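Long-range contact in disulfide isomerase DsbG N-terminal domain-containing protein (Helicobacter pylori, PDB 3TDG), which probably works as a periplasmic thiol-disulfide oxidoreductase of the Dsb family, with reductase activity carried by a thioredoxin-fold domain: residues 162-173 with 211-222. Sequence-based numbering, arbitrary orientation.
With FMT (formic acid), chain C.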
loop_
_atom_site.group_PDB
_atom_site.type_symbol
_atom_site.label_atom_id
_atom_site.label_comp_id
_atom_site.label_asym_id
_atom_site.label_seq_id
_atom_site.Cartn_x
_atom_site.Cartn_y
_atom_site.Cartn_z
ATOM N N CYS A 162 17.335 -21.530 -21.317
ATOM C CA CYS A 162 17.152 -20.630 -22.464
ATOM C C CYS A 162 17.826 -21.178 -23.723
ATOM O O CYS A 162 17.313 -21.001 -24.825
ATOM C CB CYS A 162 17.630 -19.215 -22.131
ATOM S SG CYS A 162 16.653 -18.446 -20.807
ATOM N N GLN A 163 18.959 -21.860 -23.554
ATOM C CA GLN A 163 19.616 -22.547 -24.665
ATOM C C GLN A 163 18.721 -23.636 -25.253
ATOM O O GLN A 163 18.624 -23.769 -26.471
ATOM C CB GLN A 163 20.935 -23.165 -24.226
ATOM C CG GLN A 163 22.085 -22.211 -24.090
ATOM C CD GLN A 163 23.320 -22.933 -23.596
ATOM O OE1 GLN A 163 23.328 -23.471 -22.489
ATOM N NE2 GLN A 163 24.362 -22.983 -24.430
ATOM N N LYS A 164 18.055 -24.394 -24.374
ATOM C CA LYS A 164 17.071 -25.397 -24.791
ATOM C C LYS A 164 15.883 -24.743 -25.490
ATOM O O LYS A 164 15.462 -25.178 -26.571
ATOM C CB LYS A 164 16.608 -26.240 -23.586
ATOM C CG LYS A 164 15.226 -26.893 -23.754
ATOM C CD LYS A 164 14.932 -27.812 -22.569
ATOM C CE LYS A 164 13.546 -27.588 -21.992
ATOM N NZ LYS A 164 13.665 -27.497 -20.514
ATOM N N GLU A 165 15.336 -23.699 -24.875
ATOM C CA GLU A 165 14.281 -22.916 -25.506
ATOM C C GLU A 165 14.717 -22.397 -26.898
ATOM O O GLU A 165 13.938 -22.436 -27.854
ATOM C CB GLU A 165 13.833 -21.770 -24.591
ATOM C CG GLU A 165 12.772 -20.842 -25.205
ATOM C CD GLU A 165 11.462 -21.555 -25.578
ATOM O OE1 GLU A 165 10.998 -22.420 -24.811
ATOM O OE2 GLU A 165 10.875 -21.228 -26.634
ATOM N N LEU A 166 15.962 -21.945 -27.018
ATOM C CA LEU A 166 16.464 -21.475 -28.316
ATOM C C LEU A 166 16.369 -22.531 -29.441
ATOM O O LEU A 166 16.123 -22.184 -30.596
ATOM C CB LEU A 166 17.878 -20.916 -28.184
ATOM C CG LEU A 166 18.525 -20.334 -29.448
ATOM C CD1 LEU A 166 17.686 -19.188 -30.020
ATOM C CD2 LEU A 166 19.947 -19.910 -29.190
ATOM N N THR A 167 16.530 -23.815 -29.111
ATOM C CA THR A 167 16.417 -24.888 -30.123
ATOM C C THR A 167 15.006 -24.999 -30.708
ATOM O O THR A 167 14.820 -25.527 -31.805
ATOM C CB THR A 167 16.880 -26.283 -29.584
ATOM O OG1 THR A 167 15.973 -26.738 -28.570
ATOM C CG2 THR A 167 18.284 -26.214 -28.998
ATOM N N LYS A 168 14.019 -24.485 -29.982
ATOM C CA LYS A 168 12.618 -24.542 -30.404
ATOM C C LYS A 168 12.187 -23.340 -31.235
ATOM O O LYS A 168 11.022 -23.262 -31.662
ATOM C CB LYS A 168 11.708 -24.655 -29.178
ATOM C CG LYS A 168 12.148 -25.732 -28.194
ATOM C CD LYS A 168 11.162 -25.920 -27.073
ATOM C CE LYS A 168 11.644 -27.031 -26.136
ATOM N NZ LYS A 168 10.692 -27.263 -25.015
ATOM N N LEU A 169 13.111 -22.406 -31.468
ATOM C CA LEU A 169 12.767 -21.136 -32.119
ATOM C C LEU A 169 12.184 -21.298 -33.531
ATOM O O LEU A 169 11.153 -20.707 -33.826
ATOM C CB LEU A 169 13.960 -20.160 -32.116
ATOM C CG LEU A 169 13.741 -18.760 -32.694
ATOM C CD1 LEU A 169 12.623 -18.017 -31.960
ATOM C CD2 LEU A 169 15.060 -17.972 -32.667
ATOM N N ARG A 170 12.839 -22.092 -34.382
ATOM C CA ARG A 170 12.331 -22.373 -35.745
ATOM C C ARG A 170 10.937 -23.014 -35.758
ATOM O O ARG A 170 10.158 -22.768 -36.686
ATOM C CB ARG A 170 13.313 -23.230 -36.556
ATOM C CG ARG A 170 14.498 -22.457 -37.093
ATOM C CD ARG A 170 15.471 -23.364 -37.818
ATOM N NE ARG A 170 16.757 -22.710 -38.076
ATOM C CZ ARG A 170 17.808 -22.757 -37.259
ATOM N NH1 ARG A 170 17.747 -23.421 -36.105
ATOM N NH2 ARG A 170 18.933 -22.136 -37.590
ATOM N N ASP A 171 10.623 -23.819 -34.733
ATOM C CA ASP A 171 9.266 -24.391 -34.596
ATOM C C ASP A 171 8.253 -23.357 -34.161
ATOM O O ASP A 171 7.133 -23.342 -34.676
ATOM C CB ASP A 171 9.234 -25.578 -33.629
ATOM C CG ASP A 171 9.889 -26.810 -34.197
ATOM O OD1 ASP A 171 10.305 -26.806 -35.376
ATOM O OD2 ASP A 171 10.007 -27.797 -33.452
ATOM N N HIS A 172 8.640 -22.494 -33.214
ATOM C CA HIS A 172 7.789 -21.371 -32.787
ATOM C C HIS A 172 7.417 -20.466 -33.957
ATOM O O HIS A 172 6.345 -19.855 -33.955
ATOM C CB HIS A 172 8.485 -20.508 -31.731
ATOM C CG HIS A 172 8.496 -21.096 -30.354
ATOM N ND1 HIS A 172 7.358 -21.227 -29.587
ATOM C CD2 HIS A 172 9.519 -21.539 -29.586
ATOM C CE1 HIS A 172 7.676 -21.747 -28.416
ATOM N NE2 HIS A 172 8.982 -21.948 -28.390
ATOM N N LEU A 173 8.320 -20.362 -34.935
ATOM C CA LEU A 173 8.140 -19.450 -36.067
ATOM C C LEU A 173 7.011 -19.915 -36.974
ATOM O O LEU A 173 6.207 -19.105 -37.420
ATOM C CB LEU A 173 9.445 -19.228 -36.837
ATOM C CG LEU A 173 10.438 -18.355 -36.051
ATOM C CD1 LEU A 173 11.821 -18.251 -36.716
ATOM C CD2 LEU A 173 9.868 -16.967 -35.745
ATOM N N VAL A 211 16.231 -13.873 -41.650
ATOM C CA VAL A 211 15.835 -14.520 -40.400
ATOM C C VAL A 211 16.872 -15.564 -39.956
ATOM O O VAL A 211 17.343 -15.538 -38.811
ATOM C CB VAL A 211 14.416 -15.134 -40.514
ATOM C CG1 VAL A 211 14.134 -16.110 -39.358
ATOM C CG2 VAL A 211 13.362 -14.029 -40.550
ATOM N N GLU A 212 17.245 -16.446 -40.886
ATOM C CA GLU A 212 18.251 -17.490 -40.665
ATOM C C GLU A 212 19.589 -16.948 -40.168
ATOM O O GLU A 212 20.196 -17.537 -39.273
ATOM C CB GLU A 212 18.475 -18.328 -41.946
ATOM C CG GLU A 212 17.502 -19.509 -42.137
ATOM C CD GLU A 212 17.524 -20.513 -40.973
ATOM O OE1 GLU A 212 16.431 -20.937 -40.530
ATOM O OE2 GLU A 212 18.628 -20.860 -40.493
ATOM N N ASP A 213 20.038 -15.837 -40.758
ATOM C CA ASP A 213 21.266 -15.168 -40.346
ATOM C C ASP A 213 21.174 -14.717 -38.894
ATOM O O ASP A 213 22.143 -14.822 -38.147
ATOM C CB ASP A 213 21.534 -13.932 -41.214
ATOM C CG ASP A 213 21.876 -14.269 -42.663
ATOM O OD1 ASP A 213 21.669 -13.382 -43.514
ATOM O OD2 ASP A 213 22.368 -15.384 -42.957
ATOM N N LYS A 214 20.014 -14.192 -38.511
ATOM C CA LYS A 214 19.825 -13.686 -37.152
ATOM C C LYS A 214 19.821 -14.832 -36.155
ATOM O O LYS A 214 20.479 -14.744 -35.125
ATOM C CB LYS A 214 18.570 -12.824 -37.039
ATOM C CG LYS A 214 18.714 -11.515 -37.787
ATOM C CD LYS A 214 17.401 -10.773 -37.931
ATOM C CE LYS A 214 17.634 -9.490 -38.728
ATOM N NZ LYS A 214 16.361 -8.788 -38.953
ATOM N N ILE A 215 19.130 -15.918 -36.492
ATOM C CA ILE A 215 19.139 -17.124 -35.646
ATOM C C ILE A 215 20.545 -17.675 -35.485
ATOM O O ILE A 215 20.943 -18.000 -34.369
ATOM C CB ILE A 215 18.152 -18.197 -36.158
ATOM C CG1 ILE A 215 16.741 -17.619 -36.159
ATOM C CG2 ILE A 215 18.206 -19.471 -35.289
ATOM C CD1 ILE A 215 15.726 -18.518 -36.791
ATOM N N SER A 216 21.316 -17.726 -36.575
ATOM C CA SER A 216 22.709 -18.172 -36.496
ATOM C C SER A 216 23.544 -17.306 -35.573
ATOM O O SER A 216 24.390 -17.819 -34.855
ATOM C CB SER A 216 23.379 -18.232 -37.876
ATOM O OG SER A 216 22.756 -19.222 -38.657
ATOM N N ILE A 217 23.315 -15.994 -35.602
ATOM C CA ILE A 217 23.991 -15.103 -34.667
ATOM C C ILE A 217 23.655 -15.519 -33.235
ATOM O O ILE A 217 24.541 -15.626 -32.403
ATOM C CB ILE A 217 23.619 -13.605 -34.926
ATOM C CG1 ILE A 217 24.339 -13.108 -36.184
ATOM C CG2 ILE A 217 23.951 -12.735 -33.715
ATOM C CD1 ILE A 217 23.677 -11.892 -36.833
ATOM N N LEU A 218 22.380 -15.770 -32.967
ATOM C CA LEU A 218 21.944 -16.157 -31.615
ATOM C C LEU A 218 22.586 -17.483 -31.168
ATOM O O LEU A 218 23.159 -17.575 -30.087
ATOM C CB LEU A 218 20.409 -16.213 -31.548
ATOM C CG LEU A 218 19.666 -14.864 -31.596
ATOM C CD1 LEU A 218 18.176 -15.065 -31.843
ATOM C CD2 LEU A 218 19.899 -14.033 -30.318
ATOM N N GLU A 219 22.506 -18.495 -32.030
ATOM C CA GLU A 219 23.120 -19.808 -31.772
ATOM C C GLU A 219 24.618 -19.689 -31.571
ATOM O O GLU A 219 25.174 -20.237 -30.611
ATOM C CB GLU A 219 22.777 -20.784 -32.904
ATOM C CG GLU A 219 21.282 -21.040 -33.000
ATOM C CD GLU A 219 20.888 -21.935 -34.169
ATOM O OE1 GLU A 219 21.659 -22.044 -35.147
ATOM O OE2 GLU A 219 19.783 -22.518 -34.112
ATOM N N LYS A 220 25.274 -18.920 -32.438
ATOM C CA LYS A 220 26.715 -18.692 -32.299
ATOM C C LYS A 220 27.020 -18.181 -30.878
ATOM O O LYS A 220 27.872 -18.753 -30.179
ATOM C CB LYS A 220 27.230 -17.720 -33.387
ATOM C CG LYS A 220 28.737 -17.368 -33.288
ATOM C CD LYS A 220 29.189 -16.343 -34.356
ATOM C CE LYS A 220 28.862 -14.898 -33.941
ATOM N NZ LYS A 220 29.143 -13.902 -35.031
ATOM N N ILE A 221 26.314 -17.139 -30.433
ATOM C CA ILE A 221 26.657 -16.484 -29.154
ATOM C C ILE A 221 26.117 -17.227 -27.918
ATOM O O ILE A 221 26.753 -17.212 -26.851
ATOM C CB ILE A 221 26.271 -14.954 -29.151
ATOM C CG1 ILE A 221 27.117 -14.199 -30.186
ATOM C CG2 ILE A 221 26.454 -14.334 -27.763
ATOM C CD1 ILE A 221 26.602 -12.816 -30.565
ATOM N N TYR A 222 24.966 -17.888 -28.070
ATOM C CA TYR A 222 24.385 -18.687 -26.990
ATOM C C TYR A 222 25.220 -19.950 -26.683
ATOM O O TYR A 222 25.208 -20.456 -25.558
ATOM C CB TYR A 222 22.940 -19.075 -27.312
ATOM C CG TYR A 222 21.883 -18.119 -26.777
ATOM C CD1 TYR A 222 20.938 -18.556 -25.854
ATOM C CD2 TYR A 222 21.831 -16.778 -27.195
ATOM C CE1 TYR A 222 19.953 -17.701 -25.354
ATOM C CE2 TYR A 222 20.841 -15.899 -26.692
ATOM C CZ TYR A 222 19.910 -16.386 -25.772
ATOM O OH TYR A 222 18.953 -15.568 -25.249
HETATM C C FMT C . 14.960 -7.869 -36.010
HETATM O O1 FMT C . 15.903 -7.476 -36.719
HETATM O O2 FMT C . 14.688 -7.419 -34.890
HETATM O O HOH W 1 17.193 -21.848 -33.091
#
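L166 lays its CD2 methyl against the root of the Y222 side chain, 3.6 Å from CG, approaching the ring obliquely. CG of L166 lies anti to the backbone N (chi1 -178°), which swings the branch across to helix 211-222, where CD1 also rests near CB of L218. About a turn further on, past the break at K168, L169 CD2 meets I215 CG1 at 3.9 Å, and beyond it L173 CD1 runs tip to tip against I215 CD1 at 3.9 Å and V211 CG1 at 4.1 Å. This apolar seam also sits on the sheet: L166 and Y222 touch M180 of strand 177-182, and L169 and L173 touch L139. At the start of segment 162-173, beside the end of helix 211-222, CB of C162 and CG of Q163 come to the edge of the Y222 ring, whose OH is hydrogen-bonded to S155; Q163 NE2 is held chiefly by T224 OG1 and adds a weak, bent bond to Y222 O.

R170 closes the outer border. Its extended chain reaches over I215, whose CG2 lies against one guanidinium face, off-centre near NH2. NE and NH2 grip E212 side-on in a salt bridge, NE to OE1 at 3.0 Å and NH2 to OE2 at 3.2 Å, with the two flat groups only 20° apart. A second salt bridge joins NH1 to E219 OE2 at 3.0 Å, the carboxylate turned 54° from the guanidinium plane. The two arms of this network fix the cation's rotation, and a water bridges E219 OE2 to the L166 carbonyl oxygen.

The segments run nearly antiparallel. Helix 160-167 carries C162, second cysteine of a C159/C162 CxxC pair consistent with a thioredoxin-type active site; the broken helix 160-167/169-175 packs on helix 211-222, which lies between strands 177-182 and 259-262 in sequence, consistent with the helical insertion of DsbA- and DsbG-like thioredoxin folds.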